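PDB 4EVQ: putative ABC transporter subunit, substrate-binding component from Rhodopseudomonas palustris, which binds 4-hydroxybenzoate and is probably the substrate-binding component of an ABC transporter that takes up lignin-derived benzoate derivatives. Local coordinates for residues G15-G20 with A83-G88; P108-N113 with F129-A134. All blocks are in the same frame, centred on the assembly; numbering follows the deposited sequence.

Interaction 1. Residues G15-G20 with A83-G88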
loop_
_atom_site.group_PDB
_atom_site.type_symbol
_atom_site.label_atom_id
_atom_site.label_comp_id
_atom_site.label_asym_id
_atom_site.label_seq_id
_atom_site.Cartn_x
_atom_site.Cartn_y
_atom_site.Cartn_z
ATOM N N GLY A 15 15.974 17.140 22.250
ATOM C CA GLY A 15 14.684 17.564 21.731
ATOM C C GLY A 15 13.929 16.391 21.105
ATOM O O GLY A 15 14.416 15.254 21.092
ATOM N N ALA A 16 12.728 16.650 20.605
ATOM C CA ALA A 16 11.962 15.612 19.915
ATOM C C ALA A 16 12.632 15.221 18.589
ATOM O O ALA A 16 13.276 16.043 17.935
ATOM C CB ALA A 16 10.542 16.082 19.687
ATOM N N LEU A 17 12.524 13.945 18.226
ATOM C CA LEU A 17 12.912 13.468 16.903
ATOM C C LEU A 17 11.853 13.992 15.944
ATOM O O LEU A 17 10.655 13.797 16.184
ATOM C CB LEU A 17 12.901 11.935 16.910
ATOM C CG LEU A 17 13.714 11.146 15.897
ATOM C CD1 LEU A 17 14.177 9.832 16.541
ATOM C CD2 LEU A 17 12.918 10.870 14.686
ATOM N N LYS A 18 12.270 14.668 14.878
ATOM C CA LYS A 18 11.326 15.243 13.923
ATOM C C LYS A 18 11.120 14.273 12.785
ATOM O O LYS A 18 12.018 13.992 11.999
ATOM C CB LYS A 18 11.803 16.592 13.380
ATOM C CG LYS A 18 12.015 17.630 14.445
ATOM C CD LYS A 18 12.433 18.945 13.815
ATOM C CE LYS A 18 11.254 19.615 13.129
ATOM N NZ LYS A 18 11.611 21.061 12.871
ATOM N N VAL A 19 9.913 13.764 12.716
ATOM C CA VAL A 19 9.528 12.793 11.696
ATOM C C VAL A 19 8.647 13.531 10.694
ATOM O O VAL A 19 7.528 13.974 11.019
ATOM C CB VAL A 19 8.833 11.598 12.315
ATOM C CG1 VAL A 19 8.418 10.624 11.199
ATOM C CG2 VAL A 19 9.741 10.870 13.297
ATOM N N GLY A 20 9.163 13.716 9.489
ATOM C CA GLY A 20 8.402 14.347 8.444
ATOM C C GLY A 20 7.469 13.369 7.790
ATOM O O GLY A 20 7.924 12.302 7.397
ATOM N N ALA A 83 13.852 17.648 8.884
ATOM C CA ALA A 83 13.363 16.406 9.434
ATOM C C ALA A 83 14.531 15.470 9.708
ATOM O O ALA A 83 15.504 15.441 8.975
ATOM C CB ALA A 83 12.434 15.749 8.439
ATOM N N ASP A 84 14.367 14.632 10.712
ATOM C CA ASP A 84 15.353 13.609 11.015
ATOM C C ASP A 84 15.089 12.326 10.247
ATOM O O ASP A 84 15.988 11.525 9.984
ATOM C CB ASP A 84 15.349 13.290 12.519
ATOM C CG ASP A 84 15.802 14.476 13.374
ATOM O OD1 ASP A 84 16.932 14.980 13.140
ATOM O OD2 ASP A 84 15.019 14.885 14.256
ATOM N N VAL A 85 13.812 12.116 9.922
ATOM C CA VAL A 85 13.330 10.915 9.215
ATOM C C VAL A 85 12.210 11.374 8.328
ATOM O O VAL A 85 11.513 12.328 8.678
ATOM C CB VAL A 85 12.761 9.858 10.224
ATOM C CG1 VAL A 85 12.137 8.631 9.507
ATOM C CG2 VAL A 85 13.884 9.404 11.213
ATOM N N LEU A 86 12.080 10.733 7.172
ATOM C CA LEU A 86 11.025 11.031 6.210
ATOM C C LEU A 86 10.147 9.806 5.969
ATOM O O LEU A 86 10.654 8.718 5.711
ATOM C CB LEU A 86 11.645 11.464 4.887
ATOM C CG LEU A 86 10.734 11.734 3.700
ATOM C CD1 LEU A 86 9.825 12.905 3.970
ATOM C CD2 LEU A 86 11.609 12.021 2.489
ATOM N N ILE A 87 8.853 9.981 6.154
ATOM C CA ILE A 87 7.878 8.898 5.918
ATOM C C ILE A 87 6.841 9.395 4.912
ATOM O O ILE A 87 6.122 10.363 5.160
ATOM C CB ILE A 87 7.222 8.395 7.223
ATOM C CG1 ILE A 87 8.297 7.897 8.188
ATOM C CG2 ILE A 87 6.154 7.318 6.921
ATOM C CD1 ILE A 87 7.761 7.449 9.509
ATOM N N GLY A 88 6.766 8.741 3.761
ATOM C CA GLY A 88 5.742 9.068 2.768
ATOM C C GLY A 88 6.006 8.269 1.523
ATOM O O GLY A 88 7.049 7.604 1.391
#
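Strands 17-23 and 85-88 are parallel neighbours inside the sheet of the first lobe of this periplasmic binding protein, and the contact begins where Lys18 meets Asp84 just ahead of the second strand. The Asp84 carboxylate stands in for a backbone carbonyl as acceptor: its OD2 takes the Lys18 N-H through the lone pair turned away from OD1, at 2.8 Å and almost straight (173°). In return Asp84 N donates to Lys18 O at 2.8 Å, in the carbonyl plane, while Val85 N reaches the same oxygen only weakly. With CG swung beside its own backbone N (chi1 -65°), Asp84 brings OD2 into line with the Lys18 N-H. Regular pairing follows: Gly20 N gives its hydrogen to Val85 O, and Ile87 N to Gly20 O.

On the face carrying Val19 and Val85, Leu17 CD2 meets Val85 CG2 at 3.9 Å, and CG1 of Val19, the branch opposite its backbone N, touches Ile87 CD1 at 3.7 Å. Leu300 of helix 288-306 packs against both valines. On the other face Ala83 CB packs beside Gly20 N at 4.0 Å; a beta carbon at Gly20 would come tightly against that methyl. The Lys18 ammonium turns away to Glu81 O and makes no salt bridge with Asp84. The carboxylate extends the strand pairing by one bond beyond the backbone ladder, and its negative charge probably strengthens that bond.

Interaction 2. Residues P108-N113 with F129-A134. With PHB (p-hydroxybenzoic acid), chain H.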
loop_
_atom_site.group_PDB
_atom_site.type_symbol
_atom_site.label_atom_id
_atom_site.label_comp_id
_atom_site.label_asym_id
_atom_site.label_seq_id
_atom_site.Cartn_x
_atom_site.Cartn_y
_atom_site.Cartn_z
ATOM N N PRO A 108 16.986 8.913 6.608
ATOM C CA PRO A 108 16.211 7.644 6.679
ATOM C C PRO A 108 14.814 7.900 6.169
ATOM O O PRO A 108 14.134 8.842 6.586
ATOM C CB PRO A 108 16.203 7.330 8.173
ATOM C CG PRO A 108 17.519 7.999 8.707
ATOM C CD PRO A 108 17.567 9.285 7.921
ATOM N N THR A 109 14.403 7.050 5.233
ATOM C CA THR A 109 13.148 7.235 4.469
ATOM C C THR A 109 12.360 5.943 4.442
ATOM O O THR A 109 12.875 4.906 4.022
ATOM C CB THR A 109 13.483 7.676 3.045
ATOM O OG1 THR A 109 14.186 8.911 3.093
ATOM C CG2 THR A 109 12.227 7.862 2.205
ATOM N N ILE A 110 11.105 6.012 4.849
ATOM C CA ILE A 110 10.220 4.856 4.831
ATOM C C ILE A 110 8.971 5.194 4.000
ATOM O O ILE A 110 8.288 6.157 4.272
ATOM C CB ILE A 110 9.817 4.432 6.274
ATOM C CG1 ILE A 110 11.055 4.256 7.151
ATOM C CG2 ILE A 110 8.890 3.233 6.234
ATOM C CD1 ILE A 110 10.710 4.149 8.637
ATOM N N VAL A 111 8.725 4.377 2.995
ATOM C CA VAL A 111 7.534 4.494 2.139
ATOM C C VAL A 111 6.463 3.599 2.712
ATOM O O VAL A 111 6.621 2.382 2.723
ATOM C CB VAL A 111 7.878 4.097 0.717
ATOM C CG1 VAL A 111 6.637 4.152 -0.183
ATOM C CG2 VAL A 111 8.963 4.962 0.154
ATOM N N PRO A 112 5.340 4.175 3.156
ATOM C CA PRO A 112 4.334 3.407 3.899
ATOM C C PRO A 112 3.127 3.006 3.021
ATOM O O PRO A 112 2.136 2.539 3.545
ATOM C CB PRO A 112 3.892 4.395 4.983
ATOM C CG PRO A 112 3.874 5.673 4.272
ATOM C CD PRO A 112 5.060 5.607 3.320
ATOM N N ASN A 113 3.191 3.298 1.737
ATOM C CA ASN A 113 2.169 2.766 0.836
ATOM C C ASN A 113 2.610 2.685 -0.631
ATOM O O ASN A 113 2.590 1.605 -1.219
ATOM C CB ASN A 113 0.848 3.574 0.845
ATOM C CG ASN A 113 -0.196 2.892 -0.025
ATOM O OD1 ASN A 113 -0.691 1.825 0.341
ATOM N ND2 ASN A 113 -0.439 3.447 -1.223
ATOM N N PHE A 129 13.404 2.521 2.450
ATOM C CA PHE A 129 12.720 1.321 2.891
ATOM C C PHE A 129 11.255 1.398 2.530
ATOM O O PHE A 129 10.722 2.497 2.467
ATOM C CB PHE A 129 12.869 1.190 4.414
ATOM C CG PHE A 129 14.298 1.112 4.837
ATOM C CD1 PHE A 129 14.921 -0.085 4.884
ATOM C CD2 PHE A 129 15.003 2.242 5.121
ATOM C CE1 PHE A 129 16.268 -0.166 5.217
ATOM C CE2 PHE A 129 16.378 2.132 5.465
ATOM C CZ PHE A 129 16.960 0.942 5.508
ATOM N N ARG A 130 10.614 0.268 2.382
ATOM C CA ARG A 130 9.166 0.241 2.106
ATOM C C ARG A 130 8.526 -0.740 3.063
ATOM O O ARG A 130 8.995 -1.865 3.223
ATOM C CB ARG A 130 8.917 -0.116 0.646
ATOM C CG ARG A 130 7.462 -0.202 0.246
ATOM C CD ARG A 130 7.181 0.271 -1.159
ATOM N NE ARG A 130 7.892 -0.491 -2.179
ATOM C CZ ARG A 130 7.928 -0.133 -3.460
ATOM N NH1 ARG A 130 7.283 0.964 -3.845
ATOM N NH2 ARG A 130 8.584 -0.867 -4.363
ATOM N N THR A 131 7.385 -0.340 3.656
ATOM C CA THR A 131 6.636 -1.212 4.527
ATOM C C THR A 131 5.327 -1.752 3.896
ATOM O O THR A 131 4.577 -2.455 4.578
ATOM C CB THR A 131 6.309 -0.599 5.859
ATOM O OG1 THR A 131 5.483 0.563 5.669
ATOM C CG2 THR A 131 7.563 -0.227 6.656
ATOM N N SER A 132 5.128 -1.446 2.631
ATOM C CA SER A 132 3.881 -1.794 1.965
ATOM C C SER A 132 4.030 -2.989 1.022
ATOM O O SER A 132 3.885 -4.090 1.488
ATOM C CB SER A 132 3.327 -0.547 1.320
ATOM O OG SER A 132 4.210 -0.020 0.358
ATOM N N PHE A 133 4.338 -2.751 -0.252
ATOM C CA PHE A 133 4.303 -3.729 -1.338
ATOM C C PHE A 133 4.874 -3.046 -2.564
ATOM O O PHE A 133 5.006 -1.819 -2.590
ATOM C CB PHE A 133 2.862 -4.226 -1.608
ATOM C CG PHE A 133 1.997 -3.108 -2.054
ATOM C CD1 PHE A 133 1.467 -2.243 -1.121
ATOM C CD2 PHE A 133 1.855 -2.794 -3.395
ATOM C CE1 PHE A 133 0.827 -1.099 -1.522
ATOM C CE2 PHE A 133 1.155 -1.650 -3.780
ATOM C CZ PHE A 133 0.691 -0.809 -2.836
ATOM N N ALA A 134 5.124 -3.838 -3.611
ATOM C CA ALA A 134 5.398 -3.342 -4.928
ATOM C C ALA A 134 4.230 -3.621 -5.863
ATOM O O ALA A 134 3.675 -4.746 -5.864
ATOM C CB ALA A 134 6.667 -3.988 -5.468
HETATM C "C1'" PHB H . -0.128 4.118 -5.358
HETATM O "O1'" PHB H . -0.273 5.164 -6.032
HETATM O "O2'" PHB H . 1.002 3.494 -5.280
HETATM C C1 PHB H . -1.239 3.522 -4.587
HETATM C C2 PHB H . -2.298 4.333 -4.180
HETATM C C3 PHB H . -3.353 3.778 -3.473
HETATM C C4 PHB H . -3.355 2.449 -3.199
HETATM C C5 PHB H . -2.305 1.630 -3.572
HETATM C C6 PHB H . -1.273 2.185 -4.268
HETATM O O4 PHB H . -4.372 1.891 -2.517
#
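The 4-hydroxybenzoate pocket is reached here from the carboxyl ends of two parallel strands, whose exits carry Asn113 and Phe133 to the ligand. Upstream, the backbones pair regularly: Phe129 N to Thr109 O, Val111 N to Phe129 O (2.8 Å, 172°) and Thr131 N to Val111 O. Past the strands, Ser132 OG donates to Asn113 O at 2.8 Å, coming from above the carbonyl plane. The Ser132 hydroxyl, set between its own backbone N and carbonyl carbon (chi1 61°), faces that oxygen. With the hydroxyl gone, as in an alanine, Asn113 O would probably lose this hydrogen bond and the two strand exits would be tied less firmly beside the pocket.

The Phe133 ring comes up to the same carbonyl, CE1 lying 3.2 Å from Asn113 O. Its edge points at Asn113 OD1, with the Asn113 amide and the Phe133 ring 69° apart, and also at the ligand, CZ being 3.9 Å from PHB C6. Asn113 ND2 lies closer, 3.4 Å from PHB C6. Val90 O and Gln292 NE2 hold the amide through ND2 and OD1 respectively, fixing its rotation. Deeper in, CG2 of Ile110 meets CG2 of Thr131 at 3.7 Å, and Val111 runs beside Arg130. Helix 288-306 backs Ile110 and Ser132, helix 92-105 covers Thr109 and Val111, helix 314-322 lies against Phe129, and strand 85-88 pairs with the far edge of strand 109-111.

In the fold
From the N terminus the chain enters strand 17-23, runs through helix 30-46, strands 50-51 and 54-62 and helix 67-80, and returns at 85-88, where interaction 1 closes a loop of 62 residues. Helix 92-105 then carries it to strand 109-111, and interaction 2 closes a much shorter, largely irregular excursion of 15 residues. The two closures follow in series, neither nested nor crossed. They share one sheet: Leu86 probably bonds through N to Pro108 O and through O to Ile110 N, making 17-23, 85-88, 109-111 and 128-130 consecutive strands. Interaction 1 lies toward the sheet's interior, while interaction 2 brings in edge strand 128-130 and leads to the ligand.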